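Long-range contacts in malonyl CoA reductase (malonate semialdehyde-forming) (Sulfolobus tokodaii, PDB 2EP5), which probably reduces malonyl-CoA to malonate semialdehyde with NADPH, as a member of the aspartate-semialdehyde dehydrogenase family: residues P149-A153 with I208-L212; G246-T252 with N318-V324. All coordinates share one frame; numbering follows the deposited sequence.

Contact 1. Residues P149-A153 with I208-L212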
loop_
_atom_site.group_PDB
_atom_site.type_symbol
_atom_site.label_atom_id
_atom_site.label_comp_id
_atom_site.label_asym_id
_atom_site.label_seq_id
_atom_site.Cartn_x
_atom_site.Cartn_y
_atom_site.Cartn_z
ATOM N N PRO A 149 -26.783 14.282 -4.396
ATOM C CA PRO A 149 -25.665 14.932 -3.713
ATOM C C PRO A 149 -24.281 14.310 -3.825
ATOM O O PRO A 149 -24.101 13.204 -4.340
ATOM C CB PRO A 149 -26.143 14.976 -2.264
ATOM C CG PRO A 149 -26.874 13.669 -2.139
ATOM C CD PRO A 149 -27.677 13.613 -3.432
ATOM N N ASN A 150 -23.307 15.065 -3.334
ATOM C CA ASN A 150 -21.918 14.644 -3.270
ATOM C C ASN A 150 -21.922 13.309 -2.512
ATOM O O ASN A 150 -22.645 13.154 -1.519
ATOM C CB ASN A 150 -21.115 15.727 -2.527
ATOM C CG ASN A 150 -19.828 15.208 -1.920
ATOM O OD1 ASN A 150 -19.810 14.745 -0.776
ATOM N ND2 ASN A 150 -18.742 15.281 -2.682
ATOM N N CYS A 151 -21.137 12.347 -2.991
ATOM C CA CYS A 151 -21.087 11.021 -2.372
ATOM C C CYS A 151 -20.908 11.042 -0.857
ATOM O O CYS A 151 -21.613 10.336 -0.131
ATOM C CB CYS A 151 -19.992 10.165 -3.033
ATOM S SG CYS A 151 -18.390 10.968 -3.259
ATOM N N THR A 152 -19.983 11.863 -0.374
ATOM C CA THR A 152 -19.735 11.955 1.057
ATOM C C THR A 152 -20.964 12.516 1.772
ATOM O O THR A 152 -21.349 12.036 2.840
ATOM C CB THR A 152 -18.533 12.865 1.350
ATOM O OG1 THR A 152 -17.427 12.463 0.533
ATOM C CG2 THR A 152 -18.139 12.769 2.823
ATOM N N ALA A 153 -21.569 13.539 1.176
ATOM C CA ALA A 153 -22.756 14.158 1.742
ATOM C C ALA A 153 -23.853 13.110 1.847
ATOM O O ALA A 153 -24.519 12.987 2.883
ATOM C CB ALA A 153 -23.221 15.307 0.855
ATOM N N ILE A 208 -20.173 19.448 1.379
ATOM C CA ILE A 208 -20.752 18.588 2.399
ATOM C C ILE A 208 -21.680 19.371 3.309
ATOM O O ILE A 208 -22.850 19.026 3.458
ATOM C CB ILE A 208 -19.653 17.908 3.255
ATOM C CG1 ILE A 208 -18.920 16.860 2.411
ATOM C CG2 ILE A 208 -20.271 17.275 4.513
ATOM C CD1 ILE A 208 -17.828 16.121 3.156
ATOM N N ALA A 209 -21.152 20.429 3.915
ATOM C CA ALA A 209 -21.930 21.261 4.827
ATOM C C ALA A 209 -23.192 21.842 4.189
ATOM O O ALA A 209 -24.281 21.717 4.741
ATOM C CB ALA A 209 -21.052 22.391 5.386
ATOM N N LYS A 210 -23.053 22.473 3.032
ATOM C CA LYS A 210 -24.208 23.063 2.369
ATOM C C LYS A 210 -25.240 22.035 1.918
ATOM O O LYS A 210 -26.430 22.161 2.225
ATOM C CB LYS A 210 -23.761 23.899 1.168
ATOM C CG LYS A 210 -22.893 25.091 1.540
ATOM C CD LYS A 210 -22.647 25.999 0.331
ATOM C CE LYS A 210 -21.660 27.118 0.671
ATOM N NZ LYS A 210 -22.050 27.831 1.926
ATOM N N GLU A 211 -24.789 21.017 1.190
ATOM C CA GLU A 211 -25.699 19.985 0.697
ATOM C C GLU A 211 -26.430 19.268 1.820
ATOM O O GLU A 211 -27.592 18.903 1.679
ATOM C CB GLU A 211 -24.938 18.977 -0.165
ATOM C CG GLU A 211 -24.608 19.505 -1.546
ATOM C CD GLU A 211 -23.800 18.520 -2.374
ATOM O OE1 GLU A 211 -24.089 17.308 -2.311
ATOM O OE2 GLU A 211 -22.886 18.962 -3.097
ATOM N N LEU A 212 -25.750 19.069 2.940
ATOM C CA LEU A 212 -26.369 18.408 4.084
ATOM C C LEU A 212 -27.562 19.260 4.562
ATOM O O LEU A 212 -28.565 18.738 5.060
ATOM C CB LEU A 212 -25.327 18.247 5.196
ATOM C CG LEU A 212 -25.161 16.885 5.886
ATOM C CD1 LEU A 212 -25.152 15.760 4.877
ATOM C CD2 LEU A 212 -23.875 16.898 6.694
#

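Contact 2. Residues G246-T252 with N318-V324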
loop_
_atom_site.group_PDB
_atom_site.type_symbol
_atom_site.label_atom_id
_atom_site.label_comp_id
_atom_site.label_asym_id
_atom_site.label_seq_id
_atom_site.Cartn_x
_atom_site.Cartn_y
_atom_site.Cartn_z
ATOM N N GLY A 246 -16.676 8.535 7.923
ATOM C CA GLY A 246 -16.935 9.833 8.508
ATOM C C GLY A 246 -17.090 9.757 10.014
ATOM O O GLY A 246 -17.850 8.928 10.528
ATOM N N VAL A 247 -16.344 10.598 10.724
ATOM C CA VAL A 247 -16.442 10.657 12.173
ATOM C C VAL A 247 -17.316 11.869 12.447
ATOM O O VAL A 247 -16.921 13.010 12.183
ATOM C CB VAL A 247 -15.075 10.872 12.847
ATOM C CG1 VAL A 247 -15.251 10.949 14.361
ATOM C CG2 VAL A 247 -14.144 9.742 12.483
ATOM N N ILE A 248 -18.511 11.611 12.963
ATOM C CA ILE A 248 -19.464 12.662 13.247
ATOM C C ILE A 248 -19.570 12.950 14.741
ATOM O O ILE A 248 -19.764 12.041 15.551
ATOM C CB ILE A 248 -20.857 12.284 12.671
ATOM C CG1 ILE A 248 -20.729 12.050 11.156
ATOM C CG2 ILE A 248 -21.889 13.389 12.968
ATOM C CD1 ILE A 248 -22.005 11.566 10.483
ATOM N N ASN A 249 -19.413 14.222 15.096
ATOM C CA ASN A 249 -19.520 14.647 16.486
ATOM C C ASN A 249 -20.595 15.713 16.619
ATOM O O ASN A 249 -20.409 16.851 16.186
ATOM C CB ASN A 249 -18.197 15.212 17.007
ATOM C CG ASN A 249 -17.139 14.142 17.210
ATOM O OD1 ASN A 249 -16.454 13.743 16.270
ATOM N ND2 ASN A 249 -17.010 13.666 18.441
ATOM N N ILE A 250 -21.727 15.339 17.200
ATOM C CA ILE A 250 -22.799 16.297 17.393
ATOM C C ILE A 250 -22.605 16.923 18.776
ATOM O O ILE A 250 -23.017 16.355 19.792
ATOM C CB ILE A 250 -24.172 15.605 17.286
ATOM C CG1 ILE A 250 -24.319 14.992 15.887
ATOM C CG2 ILE A 250 -25.287 16.604 17.547
ATOM C CD1 ILE A 250 -25.666 14.328 15.626
ATOM N N VAL A 251 -21.947 18.084 18.798
ATOM C CA VAL A 251 -21.663 18.810 20.044
ATOM C C VAL A 251 -22.909 19.533 20.533
ATOM O O VAL A 251 -23.297 20.558 19.983
ATOM C CB VAL A 251 -20.531 19.851 19.842
ATOM C CG1 VAL A 251 -20.102 20.433 21.189
ATOM C CG2 VAL A 251 -19.345 19.192 19.126
ATOM N N THR A 252 -23.520 19.001 21.585
ATOM C CA THR A 252 -24.740 19.581 22.128
ATOM C C THR A 252 -24.999 19.129 23.560
ATOM O O THR A 252 -24.504 18.090 23.985
ATOM C CB THR A 252 -25.952 19.169 21.263
ATOM O OG1 THR A 252 -27.160 19.631 21.874
ATOM C CG2 THR A 252 -26.004 17.646 21.108
ATOM N N ASN A 318 -21.509 16.657 26.567
ATOM C CA ASN A 318 -21.856 17.614 25.521
ATOM C C ASN A 318 -21.576 17.120 24.090
ATOM O O ASN A 318 -21.328 17.925 23.192
ATOM C CB ASN A 318 -21.114 18.933 25.797
ATOM C CG ASN A 318 -21.643 20.108 24.976
ATOM O OD1 ASN A 318 -22.841 20.211 24.709
ATOM N ND2 ASN A 318 -20.748 21.013 24.596
ATOM N N VAL A 319 -21.624 15.809 23.866
ATOM C CA VAL A 319 -21.373 15.299 22.522
ATOM C C VAL A 319 -21.786 13.854 22.236
ATOM O O VAL A 319 -21.556 12.936 23.033
ATOM C CB VAL A 319 -19.878 15.452 22.135
ATOM C CG1 VAL A 319 -19.010 14.612 23.055
ATOM C CG2 VAL A 319 -19.670 15.044 20.677
ATOM N N LEU A 320 -22.403 13.676 21.074
ATOM C CA LEU A 320 -22.838 12.369 20.615
ATOM C C LEU A 320 -21.916 12.056 19.453
ATOM O O LEU A 320 -21.912 12.780 18.451
ATOM C CB LEU A 320 -24.279 12.423 20.111
ATOM C CG LEU A 320 -25.056 11.126 19.841
ATOM C CD1 LEU A 320 -25.754 11.256 18.495
ATOM C CD2 LEU A 320 -24.145 9.913 19.855
ATOM N N ARG A 321 -21.121 11.001 19.587
ATOM C CA ARG A 321 -20.211 10.635 18.512
ATOM C C ARG A 321 -20.606 9.336 17.825
ATOM O O ARG A 321 -21.228 8.462 18.428
ATOM C CB ARG A 321 -18.774 10.490 19.015
ATOM C CG ARG A 321 -17.807 10.240 17.855
ATOM C CD ARG A 321 -16.635 9.379 18.246
ATOM N NE ARG A 321 -17.047 8.140 18.905
ATOM C CZ ARG A 321 -16.219 7.383 19.615
ATOM N NH1 ARG A 321 -14.950 7.741 19.741
ATOM N NH2 ARG A 321 -16.663 6.299 20.234
ATOM N N LEU A 322 -20.228 9.218 16.558
ATOM C CA LEU A 322 -20.517 8.021 15.790
ATOM C C LEU A 322 -19.665 7.982 14.531
ATOM O O LEU A 322 -19.247 9.025 14.022
ATOM C CB LEU A 322 -22.012 7.950 15.444
ATOM C CG LEU A 322 -22.679 8.993 14.548
ATOM C CD1 LEU A 322 -22.331 8.728 13.088
ATOM C CD2 LEU A 322 -24.180 8.911 14.727
ATOM N N VAL A 323 -19.385 6.765 14.063
ATOM C CA VAL A 323 -18.591 6.532 12.860
ATOM C C VAL A 323 -19.477 5.842 11.825
ATOM O O VAL A 323 -20.119 4.826 12.107
ATOM C CB VAL A 323 -17.357 5.626 13.149
ATOM C CG1 VAL A 323 -16.596 5.354 11.860
ATOM C CG2 VAL A 323 -16.428 6.305 14.172
ATOM N N VAL A 324 -19.514 6.406 10.625
ATOM C CA VAL A 324 -20.326 5.853 9.554
ATOM C C VAL A 324 -19.456 5.547 8.338
ATOM O O VAL A 324 -18.465 6.229 8.075
ATOM C CB VAL A 324 -21.438 6.834 9.152
ATOM C CG1 VAL A 324 -20.819 8.128 8.635
ATOM C CG2 VAL A 324 -22.342 6.204 8.101
#

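Contact 1. Residues P149-A153 with I208-L212
Asn-150 and Glu-211 join the start of helix 151-160, which carries the predicted acyl-thioester cysteine, Cys-151, to the flank of helix 204-215. Asn-150 is the N-cap of helix 151-160, so Cys-151 is the first residue of the helix.

Two hydrogen bonds fix this turn. Asn-150 N donates to Glu-211 OE1 at 2.6 Å, and the bond is nearly straight at 171°. It uses the syn lone pair of OE1. The Glu-211 chain is extended beyond CG, which carries its carboxylate across to the loop before the helix. Its other oxygen, OE2, forms a salt bridge with Arg-112. With an alanine in place of Glu-211, Asn-150 N would probably lose its acceptor and Arg-112 its carboxylate mate. The second bond is the cap itself: Ala-153 N donates to Asn-150 OD1 at 2.9 Å, in the carbonyl plane and on a lone pair. CG of Asn-150 stands anti to the backbone N (chi1 157°), and this places OD1 over the helix start. Asn-150 ND2 and Thr-152 OG1 both bond to Glu-204, one turn before Ile-208. Thr-152 also lies close to His-244, the predicted proton acceptor.

Close carbon-to-oxygen contacts flank these bonds. Pro-149 CB comes within 3.1 Å of Glu-211 OE1. Leu-212 CD1 approaches Ala-153 O at 3.5 Å.

Apolar packing completes the contact. Ala-153 CB lies 4.2 Å from Glu-211 CB. The Ile-208 and Thr-152 side chains cross obliquely, and Ile-208 CD1 ends 3.4 Å from Thr-152 CG2.

Contact 2. Residues G246-T252 with N318-V324
Ile-248 and Leu-322 bond to each other through both backbone groups. Ile-248 N reaches Leu-322 O at 2.9 Å. Gly-246 with Val-324 and Ile-250 with Leu-320 are likewise antiparallel hydrogen-bonded pairs. Past the strand end, Thr-252 N donates to Asn-318 O in a bent bond (130°). CA-H groups add weaker contacts; Arg-321 CA lies 3.3 Å from Ile-248 O.

These are antiparallel neighbours, strands 244-251 and 319-326, in the mixed sheet of the dimerisation domain. The N-to-C directions of the short strand segments make 168°. The other edge of 246-251 bonds to strand 171-178, and that of 319-324 to strand 308-316.

One face carries Ile-248, Ile-250, Leu-320, Leu-322 and Val-324. Ile-248 and Leu-322 lie side by side, their CD1 atoms 3.9 Å apart. Leu-322 CG sits between its backbone N and carbonyl carbon (chi1 64°), which brings CD1 over to the isoleucine. Val-324 CG1 comes to 4.1 Å from Ile-248 CD1, and Met-156 of helix 151-160 packs on both residues.

The other face holds Val-247, Asn-249, Val-319, Arg-321 and Val-323, and it meets the second subunit. Asn-249 ND2 lies 3.6 Å from Arg-321 CG, with the amide and guanidinium planes 67° apart. The arginine chain bends away, and its NH1 hydrogen-bonds Thr-234 of the second subunit.

In the fold
From the N terminus the chain first builds the parallel sheet of the NAD-binding domain, ending with strand 144-147. Contact 1 follows directly. It closes a loop of 54 residues, which holds the rest of helix 151-160, helix 164-168 and strand 171-178, when helix 204-215 returns to the start of helix 151-160. The chain then forms strand 230-237 and enters contact 2 on strand 244-251. This closes a second loop, of 65 residues, with strand 319-326. The two loops are in series and neither nest nor cross. The contact centres lie about 17 Å apart and the nearest atoms about 7 Å, so the contacts do not touch. Helix 151-160 links them: it starts in contact 1 and lies against the sheet that holds contact 2.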